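Local atomic coordinates of protein synthesis inhibitor I (Hordeum vulgare, PDB entry 4FBC), a protein that belongs to the ribosome-inactivating proteins of plants and here holds adenosine monophosphate in a pocket. Residues L78-R83 and T168-M173; A29-G34 and V67-S72. The protein carries 3 engineered substitutions. One frame throughout, in Å; residues are numbered along the deposited sequence.

Contact 1: residues L78-R83 and T168-M173; sequences LTLAIR and TTLLLM
Leu78 and Leu170 meet tip to tip where the central helix 157-179 packs against one face of the mixed sheet of the ribosome-inactivating protein fold. Leu78 CD2 lies 3.8 Å from Leu170 CD1. Leu80, the next residue along the same face of strand 78-83, comes to the same methyl at a slant. Leu80 CD2 is 4.2 Å from Leu170 CD1. One branch of Leu170 thus serves both strand residues.

The first torsions set this up. Leu78 has CG anti to the backbone N (chi1 167°). Leu80 has CG anti to its carbonyl carbon (chi1 -52°). Despite these different turns, both strand side chains send CD2 to the helix.

The backbones stay well apart. The nearest pair of CA atoms, Leu80 CA and Leu170 CA, is 9.4 Å apart, and the gap is spanned by side chains alone. No hydrogen bond crosses it, and all three leucines are buried. Helix 136-147 adds to the packing: Leu146 touches both Leu78 and Leu170, and Leu139 and Ala142 also touch Leu170.

Within 168-173 the helix keeps its own bonds, and Leu172 N donates to Thr168 O. Leu171, next to Leu170, touches the bound adenosine monophosphate and does not take part in the leucine cluster. The other branch of Leu170 turns away from the strand, which leaves CD1 as the methyl that meets both CD2 atoms.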
loop_
_atom_site.group_PDB
_atom_site.type_symbol
_atom_site.label_atom_id
_atom_site.label_comp_id
_atom_site.label_asym_id
_atom_site.label_seq_id
_atom_site.Cartn_x
_atom_site.Cartn_y
_atom_site.Cartn_z
ATOM N N LEU A 78 15.728 -4.763 -3.355
ATOM C CA LEU A 78 14.756 -4.617 -4.434
ATOM C C LEU A 78 14.012 -3.313 -4.213
ATOM O O LEU A 78 13.457 -3.088 -3.133
ATOM C CB LEU A 78 13.766 -5.783 -4.424
ATOM C CG LEU A 78 12.510 -5.610 -5.281
ATOM C CD1 LEU A 78 12.856 -5.641 -6.768
ATOM C CD2 LEU A 78 11.470 -6.671 -4.951
ATOM N N THR A 79 14.008 -2.436 -5.216
ATOM C CA THR A 79 13.365 -1.131 -5.055
ATOM C C THR A 79 11.985 -1.154 -5.694
ATOM O O THR A 79 11.829 -1.584 -6.844
ATOM C CB THR A 79 14.204 0.023 -5.640
ATOM O OG1 THR A 79 15.517 0.004 -5.070
ATOM C CG2 THR A 79 13.560 1.382 -5.333
ATOM N N LEU A 80 10.990 -0.719 -4.930
ATOM C CA LEU A 80 9.619 -0.612 -5.414
ATOM C C LEU A 80 9.278 0.856 -5.612
ATOM O O LEU A 80 9.589 1.682 -4.757
ATOM C CB LEU A 80 8.656 -1.197 -4.381
ATOM C CG LEU A 80 8.966 -2.601 -3.879
ATOM C CD1 LEU A 80 7.869 -3.076 -2.925
ATOM C CD2 LEU A 80 9.103 -3.553 -5.051
ATOM N N ALA A 81 8.616 1.179 -6.722
ATOM C CA ALA A 81 8.124 2.529 -6.956
ATOM C C ALA A 81 6.622 2.572 -6.694
ATOM O O ALA A 81 5.841 1.888 -7.361
ATOM C CB ALA A 81 8.428 2.966 -8.387
ATOM N N ILE A 82 6.220 3.379 -5.717
ATOM C CA ILE A 82 4.834 3.412 -5.260
ATOM C C ILE A 82 4.322 4.852 -5.252
ATOM O O ILE A 82 5.033 5.767 -4.844
ATOM C CB ILE A 82 4.720 2.800 -3.833
ATOM C CG1 ILE A 82 5.267 1.368 -3.817
ATOM C CG2 ILE A 82 3.280 2.819 -3.355
ATOM C CD1 ILE A 82 5.451 0.779 -2.392
ATOM N N ARG A 83 3.092 5.066 -5.705
ATOM C CA ARG A 83 2.529 6.415 -5.723
ATOM C C ARG A 83 2.306 6.921 -4.300
ATOM O O ARG A 83 1.850 6.166 -3.442
ATOM C CB ARG A 83 1.217 6.435 -6.511
ATOM C CG ARG A 83 1.428 6.256 -8.008
ATOM C CD ARG A 83 0.115 6.209 -8.777
ATOM N NE ARG A 83 -0.720 7.377 -8.519
ATOM C CZ ARG A 83 -1.811 7.691 -9.214
ATOM N NH1 ARG A 83 -2.203 6.912 -10.212
ATOM N NH2 ARG A 83 -2.503 8.782 -8.907
ATOM N N THR A 168 1.939 -10.043 -5.822
ATOM C CA THR A 168 0.776 -10.139 -4.944
ATOM C C THR A 168 1.231 -10.159 -3.485
ATOM O O THR A 168 0.659 -9.472 -2.618
ATOM C CB THR A 168 -0.047 -11.409 -5.232
ATOM O OG1 THR A 168 -0.435 -11.426 -6.612
ATOM C CG2 THR A 168 -1.290 -11.455 -4.367
ATOM N N THR A 169 2.279 -10.939 -3.237
ATOM C CA THR A 169 2.858 -11.076 -1.899
ATOM C C THR A 169 3.316 -9.715 -1.377
ATOM O O THR A 169 3.008 -9.336 -0.239
ATOM C CB THR A 169 4.057 -12.045 -1.910
ATOM O OG1 THR A 169 3.614 -13.343 -2.338
ATOM C CG2 THR A 169 4.663 -12.154 -0.503
ATOM N N LEU A 170 4.033 -8.968 -2.210
ATOM C CA LEU A 170 4.520 -7.661 -1.792
ATOM C C LEU A 170 3.407 -6.631 -1.624
ATOM O O LEU A 170 3.466 -5.797 -0.724
ATOM C CB LEU A 170 5.594 -7.143 -2.748
ATOM C CG LEU A 170 6.824 -8.028 -2.904
ATOM C CD1 LEU A 170 7.891 -7.315 -3.714
ATOM C CD2 LEU A 170 7.373 -8.436 -1.526
ATOM N N LEU A 171 2.405 -6.672 -2.498
ATOM C CA LEU A 171 1.280 -5.753 -2.387
ATOM C C LEU A 171 0.631 -5.895 -1.020
ATOM O O LEU A 171 0.313 -4.899 -0.358
ATOM C CB LEU A 171 0.254 -6.038 -3.486
ATOM C CG LEU A 171 0.559 -5.314 -4.787
ATOM C CD1 LEU A 171 -0.416 -5.756 -5.858
ATOM C CD2 LEU A 171 0.476 -3.823 -4.584
ATOM N N LEU A 172 0.459 -7.141 -0.591
ATOM C CA LEU A 172 -0.164 -7.417 0.689
ATOM C C LEU A 172 0.736 -7.034 1.857
ATOM O O LEU A 172 0.278 -6.404 2.810
ATOM C CB LEU A 172 -0.590 -8.883 0.770
ATOM C CG LEU A 172 -1.855 -9.197 -0.029
ATOM C CD1 LEU A 172 -1.918 -10.683 -0.332
ATOM C CD2 LEU A 172 -3.093 -8.755 0.748
ATOM N N MET A 173 2.021 -7.368 1.766
ATOM C CA MET A 173 2.916 -7.192 2.915
ATOM C C MET A 173 3.506 -5.790 3.033
ATOM O O MET A 173 4.041 -5.416 4.089
ATOM C CB MET A 173 4.008 -8.264 2.893
ATOM C CG MET A 173 3.423 -9.673 3.043
ATOM S SD MET A 173 4.689 -10.954 3.123
ATOM C CE MET A 173 5.162 -10.862 4.863
#

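Contact 2: residues A29-G34 and V67-S72; sequences ATFIAG and VVLKAS
Phe31 meets Val67 through the edge of its ring. Val67 CG1 lies near the ring plane, 3.8 Å from Phe31 CZ and 4.2 Å from Phe31 CE1. The two side chains cross at about a right angle. A second strand residue, Leu69, adds a looser contact, with its CD2 4.4 Å from Phe31 CZ. That methyl sits oblique to the ring. The far end of the phenyl group therefore does the touching for the helix, and one methyl from each of two strand residues receives it.

Torsions explain the reach. Phe31 has CG anti to the backbone N (chi1 157°), and the ring extends from helix 25-39 toward strand 64-70. Val67 holds CG1 anti to its own backbone N (chi1 165°), which brings that branch to the ring edge. The ring spans much of the distance between the backbones: Phe31 CA and Val67 CA, the nearest pair of CA atoms, are 9.8 Å apart.

The next shell packs around both partners. The ring of Phe31 also meets that of Phe19 in the edge strand 16-20, with the planes at about 25°, and touches Ala17 there. Val67 packs on Val174 of helix 157-179. In helix 25-39 the backbone is held by its own bonds, such as Ala33 N to Ala29 O at 2.9 Å.

The contact joins helix 25-39, the first helix of the chain, to the sheet of the ribosome-inactivating protein fold. Phe31, Val67 and Leu69 are all buried, and no hydrogen bond crosses between the segments. The attachment at this point rests on van der Waals contact and the exclusion of water from hydrocarbon groups.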
loop_
_atom_site.group_PDB
_atom_site.type_symbol
_atom_site.label_atom_id
_atom_site.label_comp_id
_atom_site.label_asym_id
_atom_site.label_seq_id
_atom_site.Cartn_x
_atom_site.Cartn_y
_atom_site.Cartn_z
ATOM N N ALA A 29 6.909 -3.342 12.139
ATOM C CA ALA A 29 5.870 -2.405 12.565
ATOM C C ALA A 29 6.366 -0.967 12.463
ATOM O O ALA A 29 5.634 -0.076 12.028
ATOM C CB ALA A 29 5.421 -2.718 13.991
ATOM N N THR A 30 7.611 -0.746 12.873
ATOM C CA THR A 30 8.233 0.576 12.797
ATOM C C THR A 30 8.329 1.045 11.340
ATOM O O THR A 30 8.035 2.204 11.023
ATOM C CB THR A 30 9.637 0.550 13.426
ATOM O OG1 THR A 30 9.510 0.304 14.831
ATOM C CG2 THR A 30 10.355 1.866 13.219
ATOM N N PHE A 31 8.731 0.126 10.473
ATOM C CA PHE A 31 8.834 0.370 9.022
ATOM C C PHE A 31 7.484 0.795 8.423
ATOM O O PHE A 31 7.391 1.828 7.751
ATOM C CB PHE A 31 9.429 -0.893 8.370
ATOM C CG PHE A 31 9.133 -1.067 6.899
ATOM C CD1 PHE A 31 9.781 -0.299 5.937
ATOM C CD2 PHE A 31 8.252 -2.055 6.483
ATOM C CE1 PHE A 31 9.509 -0.493 4.571
ATOM C CE2 PHE A 31 7.979 -2.259 5.124
ATOM C CZ PHE A 31 8.611 -1.483 4.179
ATOM N N ILE A 32 6.437 0.023 8.697
ATOM C CA ILE A 32 5.088 0.363 8.217
ATOM C C ILE A 32 4.593 1.697 8.772
ATOM O O ILE A 32 4.065 2.531 8.029
ATOM C CB ILE A 32 4.070 -0.755 8.527
ATOM C CG1 ILE A 32 4.418 -2.038 7.754
ATOM C CG2 ILE A 32 2.610 -0.291 8.226
ATOM C CD1 ILE A 32 4.477 -1.850 6.209
ATOM N N ALA A 33 4.758 1.917 10.075
ATOM C CA ALA A 33 4.307 3.171 10.669
ATOM C C ALA A 33 5.010 4.392 10.070
ATOM O O ALA A 33 4.420 5.472 9.946
ATOM C CB ALA A 33 4.487 3.135 12.195
ATOM N N GLY A 34 6.267 4.216 9.691
ATOM C CA GLY A 34 7.065 5.311 9.163
ATOM C C GLY A 34 6.586 5.691 7.774
ATOM O O GLY A 34 6.580 6.876 7.425
ATOM N N VAL A 67 10.168 1.961 -1.751
ATOM C CA VAL A 67 10.384 0.996 -0.684
ATOM C C VAL A 67 11.530 0.102 -1.119
ATOM O O VAL A 67 11.535 -0.422 -2.241
ATOM C CB VAL A 67 9.122 0.175 -0.393
ATOM C CG1 VAL A 67 9.458 -1.059 0.455
ATOM C CG2 VAL A 67 8.093 1.044 0.315
ATOM N N VAL A 68 12.519 -0.050 -0.249
ATOM C CA VAL A 68 13.629 -0.953 -0.533
ATOM C C VAL A 68 13.572 -2.159 0.392
ATOM O O VAL A 68 13.567 -2.010 1.618
ATOM C CB VAL A 68 14.978 -0.242 -0.387
ATOM C CG1 VAL A 68 16.113 -1.237 -0.540
ATOM C CG2 VAL A 68 15.094 0.860 -1.433
ATOM N N LEU A 69 13.517 -3.346 -0.204
ATOM C CA LEU A 69 13.423 -4.591 0.541
ATOM C C LEU A 69 14.725 -5.363 0.371
ATOM O O LEU A 69 15.089 -5.743 -0.741
ATOM C CB LEU A 69 12.236 -5.427 0.054
ATOM C CG LEU A 69 10.860 -4.775 0.208
ATOM C CD1 LEU A 69 9.763 -5.657 -0.382
ATOM C CD2 LEU A 69 10.569 -4.464 1.681
ATOM N N LYS A 70 15.421 -5.597 1.481
ATOM C CA LYS A 70 16.748 -6.208 1.446
ATOM C C LYS A 70 16.739 -7.635 1.996
ATOM O O LYS A 70 16.117 -7.906 3.018
ATOM C CB LYS A 70 17.726 -5.340 2.248
ATOM C CG LYS A 70 17.844 -3.917 1.714
ATOM C CD LYS A 70 18.584 -2.991 2.673
ATOM C CE LYS A 70 19.980 -3.497 2.978
ATOM N NZ LYS A 70 20.819 -2.443 3.614
ATOM N N ALA A 71 17.442 -8.543 1.323
ATOM C CA ALA A 71 17.559 -9.919 1.802
ATOM C C ALA A 71 18.327 -9.974 3.119
ATOM O O ALA A 71 18.177 -10.922 3.895
ATOM C CB ALA A 71 18.240 -10.787 0.761
ATOM N N SER A 72 19.148 -8.951 3.356
ATOM C CA SER A 72 20.021 -8.882 4.525
ATOM C C SER A 72 20.540 -7.449 4.685
ATOM O O SER A 72 20.454 -6.657 3.742
ATOM C CB SER A 72 21.198 -9.847 4.359
ATOM O OG SER A 72 22.293 -9.196 3.733
#

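In the fold
Contacts 1 and 2 have centres 11 Å apart and share one sheet. Strands 64-70 and 78-83 are antiparallel neighbours in it and follow each other in the chain. Probable backbone hydrogen bonds join them: Leu80 N to Val67 O at 2.8 Å and Leu78 N to Leu69 O at 2.9 Å. Side chains add to this, with Ile82 CD1 3.8 Å from Val67 CG2. Leu69 of contact 2 also touches Leu170 of contact 1, which links the two clusters. The bound adenosine monophosphate is about 10 Å from the side chain of Leu170 and about 12 Å from that of Val67. Leu171 lines its pocket.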